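Triosephosphate isomerase (Trichomonas vaginalis, PDB 4O4V) probably interconverts D-glyceraldehyde 3-phosphate and dihydroxyacetone phosphate as a homodimeric TIM-barrel isomerase of glycolysis and gluconeogenesis. Local coordinates at residues Q51-V65 / V79-L92. Numbering follows the deposited sequence.
Sequences QQKLRKDWKVSAENV and VPMIKSFGIEWTIL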
# COMPACT_ATOMS: atom_id res chain seq x y z
N GLN A 51 -7.41 -15.59 -2.59
CA GLN A 51 -7.96 -16.32 -1.49
C GLN A 51 -9.15 -17.16 -1.94
O GLN A 51 -9.29 -18.32 -1.50
CB GLN A 51 -8.33 -15.38 -0.34
CG GLN A 51 -8.93 -16.10 0.88
CD GLN A 51 -7.94 -16.96 1.62
OE1 GLN A 51 -6.73 -16.86 1.44
NE2 GLN A 51 -8.45 -17.82 2.49
N GLN A 52 -10.02 -16.62 -2.79
CA GLN A 52 -11.16 -17.37 -3.30
C GLN A 52 -10.75 -18.55 -4.17
O GLN A 52 -11.32 -19.65 -4.04
CB GLN A 52 -12.05 -16.42 -4.09
N LYS A 53 -9.77 -18.36 -5.05
CA LYS A 53 -9.52 -19.29 -6.14
C LYS A 53 -8.31 -20.20 -5.99
O LYS A 53 -8.26 -21.24 -6.64
CB LYS A 53 -9.41 -18.54 -7.44
CG LYS A 53 -10.69 -17.84 -7.82
CD LYS A 53 -10.57 -17.06 -9.13
CE LYS A 53 -11.90 -16.41 -9.54
NZ LYS A 53 -12.34 -15.33 -8.62
N LEU A 54 -7.34 -19.85 -5.16
CA LEU A 54 -6.13 -20.65 -5.05
C LEU A 54 -6.40 -21.96 -4.31
O LEU A 54 -7.14 -21.99 -3.31
CB LEU A 54 -5.04 -19.87 -4.31
CG LEU A 54 -3.68 -20.57 -4.24
CD1 LEU A 54 -3.05 -20.69 -5.65
CD2 LEU A 54 -2.77 -19.79 -3.29
N ARG A 55 -5.79 -23.02 -4.80
CA ARG A 55 -5.78 -24.32 -4.16
C ARG A 55 -5.61 -24.20 -2.65
O ARG A 55 -4.72 -23.51 -2.16
CB ARG A 55 -4.70 -25.19 -4.79
CG ARG A 55 -3.28 -24.60 -4.73
CD ARG A 55 -2.31 -25.33 -5.59
NE ARG A 55 -2.07 -26.66 -5.06
CZ ARG A 55 -1.49 -27.63 -5.74
NH1 ARG A 55 -1.07 -27.42 -6.97
NH2 ARG A 55 -1.27 -28.79 -5.15
N LYS A 56 -6.46 -24.90 -1.90
CA LYS A 56 -6.55 -24.72 -0.46
C LYS A 56 -5.44 -25.41 0.32
O LYS A 56 -5.33 -25.18 1.53
CB LYS A 56 -7.91 -25.20 0.04
N ASP A 57 -4.65 -26.25 -0.34
CA ASP A 57 -3.47 -26.80 0.31
C ASP A 57 -2.28 -25.81 0.37
O ASP A 57 -1.27 -26.12 0.99
CB ASP A 57 -3.05 -28.13 -0.32
CG ASP A 57 -2.72 -28.05 -1.81
OD1 ASP A 57 -3.31 -27.23 -2.53
OD2 ASP A 57 -1.87 -28.83 -2.27
N TRP A 58 -2.38 -24.69 -0.32
CA TRP A 58 -1.42 -23.59 -0.22
C TRP A 58 -2.08 -22.45 0.52
O TRP A 58 -3.31 -22.44 0.72
CB TRP A 58 -1.01 -23.16 -1.61
CG TRP A 58 -0.24 -24.17 -2.41
CD1 TRP A 58 0.05 -25.47 -2.08
CD2 TRP A 58 0.38 -23.94 -3.67
NE1 TRP A 58 0.80 -26.05 -3.08
CE2 TRP A 58 1.03 -25.12 -4.07
CE3 TRP A 58 0.44 -22.82 -4.50
CZ2 TRP A 58 1.71 -25.22 -5.28
CZ3 TRP A 58 1.12 -22.91 -5.69
CH2 TRP A 58 1.75 -24.09 -6.08
N LYS A 59 -1.31 -21.47 0.93
CA LYS A 59 -1.84 -20.30 1.63
C LYS A 59 -1.47 -19.01 0.94
O LYS A 59 -0.43 -18.91 0.27
CB LYS A 59 -1.35 -20.28 3.08
CG LYS A 59 -1.91 -21.40 3.94
CD LYS A 59 -3.37 -21.25 4.20
CE LYS A 59 -3.83 -22.33 5.19
NZ LYS A 59 -5.28 -22.25 5.47
N VAL A 60 -2.31 -18.01 1.10
CA VAL A 60 -2.12 -16.68 0.55
C VAL A 60 -1.40 -15.79 1.55
O VAL A 60 -1.58 -15.90 2.77
CB VAL A 60 -3.51 -16.12 0.18
CG1 VAL A 60 -3.42 -14.71 -0.35
CG2 VAL A 60 -4.18 -16.98 -0.87
N SER A 61 -0.60 -14.86 1.03
CA SER A 61 0.10 -13.87 1.83
C SER A 61 -0.03 -12.48 1.27
O SER A 61 -0.03 -12.27 0.05
CB SER A 61 1.60 -14.22 1.85
OG SER A 61 2.37 -13.35 2.66
N ALA A 62 -0.14 -11.50 2.17
CA ALA A 62 0.10 -10.12 1.78
C ALA A 62 1.57 -9.85 1.58
O ALA A 62 2.45 -10.63 2.00
CB ALA A 62 -0.45 -9.18 2.85
N GLU A 63 1.89 -8.72 0.96
CA GLU A 63 3.26 -8.31 0.68
C GLU A 63 3.79 -7.26 1.66
O GLU A 63 4.96 -6.89 1.61
CB GLU A 63 3.41 -7.79 -0.75
CG GLU A 63 3.26 -8.89 -1.82
CD GLU A 63 3.43 -8.37 -3.23
OE1 GLU A 63 4.01 -7.30 -3.44
OE2 GLU A 63 2.96 -9.09 -4.18
N ASN A 64 2.90 -6.79 2.53
CA ASN A 64 3.18 -5.75 3.52
C ASN A 64 1.92 -5.60 4.37
O ASN A 64 0.84 -5.98 3.93
CB ASN A 64 3.50 -4.41 2.83
CG ASN A 64 3.88 -3.32 3.79
OD1 ASN A 64 4.60 -3.56 4.74
ND2 ASN A 64 3.38 -2.11 3.53
N VAL A 65 2.06 -4.97 5.53
CA VAL A 65 0.92 -4.52 6.35
C VAL A 65 1.36 -3.28 7.09
O VAL A 65 2.56 -3.02 7.25
CB VAL A 65 0.45 -5.58 7.38
CG1 VAL A 65 0.01 -6.85 6.74
CG2 VAL A 65 1.50 -5.87 8.42
N VAL A 79 -3.76 -5.37 9.20
CA VAL A 79 -3.90 -6.77 9.57
C VAL A 79 -5.35 -7.24 9.66
O VAL A 79 -5.70 -8.25 9.05
CB VAL A 79 -3.10 -7.09 10.83
CG1 VAL A 79 -3.47 -8.47 11.40
CG2 VAL A 79 -1.59 -7.02 10.53
N PRO A 80 -6.23 -6.53 10.39
CA PRO A 80 -7.61 -7.04 10.46
C PRO A 80 -8.29 -7.14 9.09
O PRO A 80 -9.12 -8.02 8.88
CB PRO A 80 -8.32 -6.02 11.36
CG PRO A 80 -7.19 -5.35 12.16
CD PRO A 80 -6.01 -5.38 11.29
N MET A 81 -7.97 -6.23 8.17
CA MET A 81 -8.61 -6.26 6.85
C MET A 81 -8.23 -7.54 6.13
O MET A 81 -9.07 -8.22 5.54
CB MET A 81 -8.18 -5.06 6.02
CG MET A 81 -8.52 -3.70 6.59
SD MET A 81 -7.78 -2.42 5.55
CE MET A 81 -8.10 -0.96 6.55
N ILE A 82 -6.94 -7.86 6.15
CA ILE A 82 -6.41 -9.05 5.51
C ILE A 82 -6.98 -10.30 6.17
O ILE A 82 -7.44 -11.22 5.49
CB ILE A 82 -4.87 -9.00 5.56
CG1 ILE A 82 -4.34 -7.84 4.70
CG2 ILE A 82 -4.25 -10.33 5.15
CD1 ILE A 82 -2.95 -7.40 5.12
N LYS A 83 -6.99 -10.33 7.49
CA LYS A 83 -7.51 -11.47 8.22
C LYS A 83 -8.99 -11.68 7.94
O LYS A 83 -9.48 -12.82 8.01
CB LYS A 83 -7.29 -11.32 9.71
CG LYS A 83 -5.85 -11.41 10.15
CD LYS A 83 -5.76 -11.42 11.65
CE LYS A 83 -6.22 -12.78 12.23
NZ LYS A 83 -5.37 -13.94 11.83
N SER A 84 -9.73 -10.63 7.60
CA SER A 84 -11.17 -10.77 7.39
C SER A 84 -11.48 -11.56 6.13
O SER A 84 -12.61 -12.04 5.97
CB SER A 84 -11.86 -9.40 7.39
OG SER A 84 -11.74 -8.68 6.15
N PHE A 85 -10.51 -11.73 5.24
CA PHE A 85 -10.64 -12.62 4.09
C PHE A 85 -10.14 -14.03 4.39
O PHE A 85 -10.26 -14.90 3.53
CB PHE A 85 -9.89 -12.06 2.88
CG PHE A 85 -10.53 -10.84 2.29
CD1 PHE A 85 -11.49 -10.95 1.31
CD2 PHE A 85 -10.22 -9.58 2.76
CE1 PHE A 85 -12.10 -9.81 0.78
CE2 PHE A 85 -10.81 -8.46 2.24
CZ PHE A 85 -11.75 -8.57 1.25
N GLY A 86 -9.61 -14.28 5.59
CA GLY A 86 -9.05 -15.58 5.92
C GLY A 86 -7.58 -15.73 5.60
O GLY A 86 -7.04 -16.85 5.65
N ILE A 87 -6.90 -14.63 5.30
CA ILE A 87 -5.47 -14.63 4.94
C ILE A 87 -4.64 -14.52 6.19
O ILE A 87 -4.92 -13.69 7.04
CB ILE A 87 -5.19 -13.47 3.97
CG1 ILE A 87 -5.98 -13.68 2.68
CG2 ILE A 87 -3.69 -13.35 3.72
CD1 ILE A 87 -6.06 -12.46 1.81
N GLU A 88 -3.61 -15.37 6.30
CA GLU A 88 -2.86 -15.55 7.53
C GLU A 88 -1.41 -15.10 7.51
O GLU A 88 -0.75 -15.19 8.54
CB GLU A 88 -2.87 -17.08 7.92
CG GLU A 88 -4.18 -17.90 7.63
CD GLU A 88 -3.99 -19.44 7.67
OE1 GLU A 88 -2.92 -19.91 8.14
OE2 GLU A 88 -4.92 -20.16 7.22
N TRP A 89 -0.88 -14.74 6.34
CA TRP A 89 0.55 -14.47 6.15
C TRP A 89 0.75 -13.06 5.64
O TRP A 89 -0.06 -12.51 4.90
CB TRP A 89 1.12 -15.41 5.10
CG TRP A 89 1.44 -16.80 5.57
CD1 TRP A 89 0.64 -17.89 5.45
CD2 TRP A 89 2.64 -17.24 6.21
NE1 TRP A 89 1.27 -18.99 5.97
CE2 TRP A 89 2.49 -18.61 6.47
CE3 TRP A 89 3.82 -16.60 6.61
CZ2 TRP A 89 3.47 -19.36 7.11
CZ3 TRP A 89 4.79 -17.34 7.26
CH2 TRP A 89 4.62 -18.70 7.48
N THR A 90 1.91 -12.50 5.98
CA THR A 90 2.45 -11.33 5.30
C THR A 90 3.96 -11.40 5.20
O THR A 90 4.63 -11.92 6.11
CB THR A 90 2.04 -9.99 5.98
OG1 THR A 90 2.39 -8.89 5.13
CG2 THR A 90 2.62 -9.83 7.35
N ILE A 91 4.49 -10.84 4.13
CA ILE A 91 5.92 -10.47 4.05
C ILE A 91 6.13 -9.17 4.79
O ILE A 91 5.27 -8.29 4.75
CB ILE A 91 6.35 -10.34 2.57
CG1 ILE A 91 6.10 -11.65 1.81
CG2 ILE A 91 7.82 -9.92 2.43
CD1 ILE A 91 6.30 -11.55 0.31
N LEU A 92 7.29 -9.03 5.44
CA LEU A 92 7.72 -7.78 6.06
C LEU A 92 9.16 -7.52 5.75
O LEU A 92 9.98 -8.44 5.75
CB LEU A 92 7.56 -7.85 7.60
CG LEU A 92 6.14 -7.91 8.14
CD1 LEU A 92 6.18 -8.03 9.66
CD2 LEU A 92 5.37 -6.69 7.72
O HOH W 1 -6.72 -19.67 4.45
O HOH W 2 -3.17 -17.38 4.38
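Val65 meets Val79, Ile82 and Leu92 in the apolar centre of a beta-alpha-beta unit of the TIM barrel, where helix 79-83 connects the neighbouring parallel strands 59-62 and 89-92. Val65 CG1 presses on Ile82 CD1 at a tight 3.4 Å, while CG2, set between backbone N and carbonyl carbon (chi1 -60°), touches Val79 CG2 and Leu92 CD2. Ile82 is long enough for the same CD1 to reach Ala62 CB as well, and the small methyl of Ala62 lets helix and strand come close. Thr90 OG1 lies against Val65 CG1, yet its hydroxyl is satisfied by donating to Ile91 O, so a threonine can sit beside the apolar cluster.

Between the strands, Ala62 N donates to Trp89 O (2.9 Å) and Ile91 N to Ala62 O (3.0 Å). Ala62 O also accepts from Ser61 OG, so two donors grip it; the compact serine fits beside Trp89 CB on the other face of the sheet, where the indole also meets Phe5.

Towards the N-terminal ends of the strands, the beta-branched Ile87 lays CG2 against Val60 O and its CG1 alongside Gln51. Water 2 bridges Val60 O and Glu88 N. At the polar edge, water 1 links Gln51 NE2, Lys59 NZ and Gly86 O, and the long Lys59 chain, bent at chi2 (-68°), brings NZ 2.7 Å from Glu88 OE2 in a salt bridge, on the syn side but 30° out of the carboxylate plane.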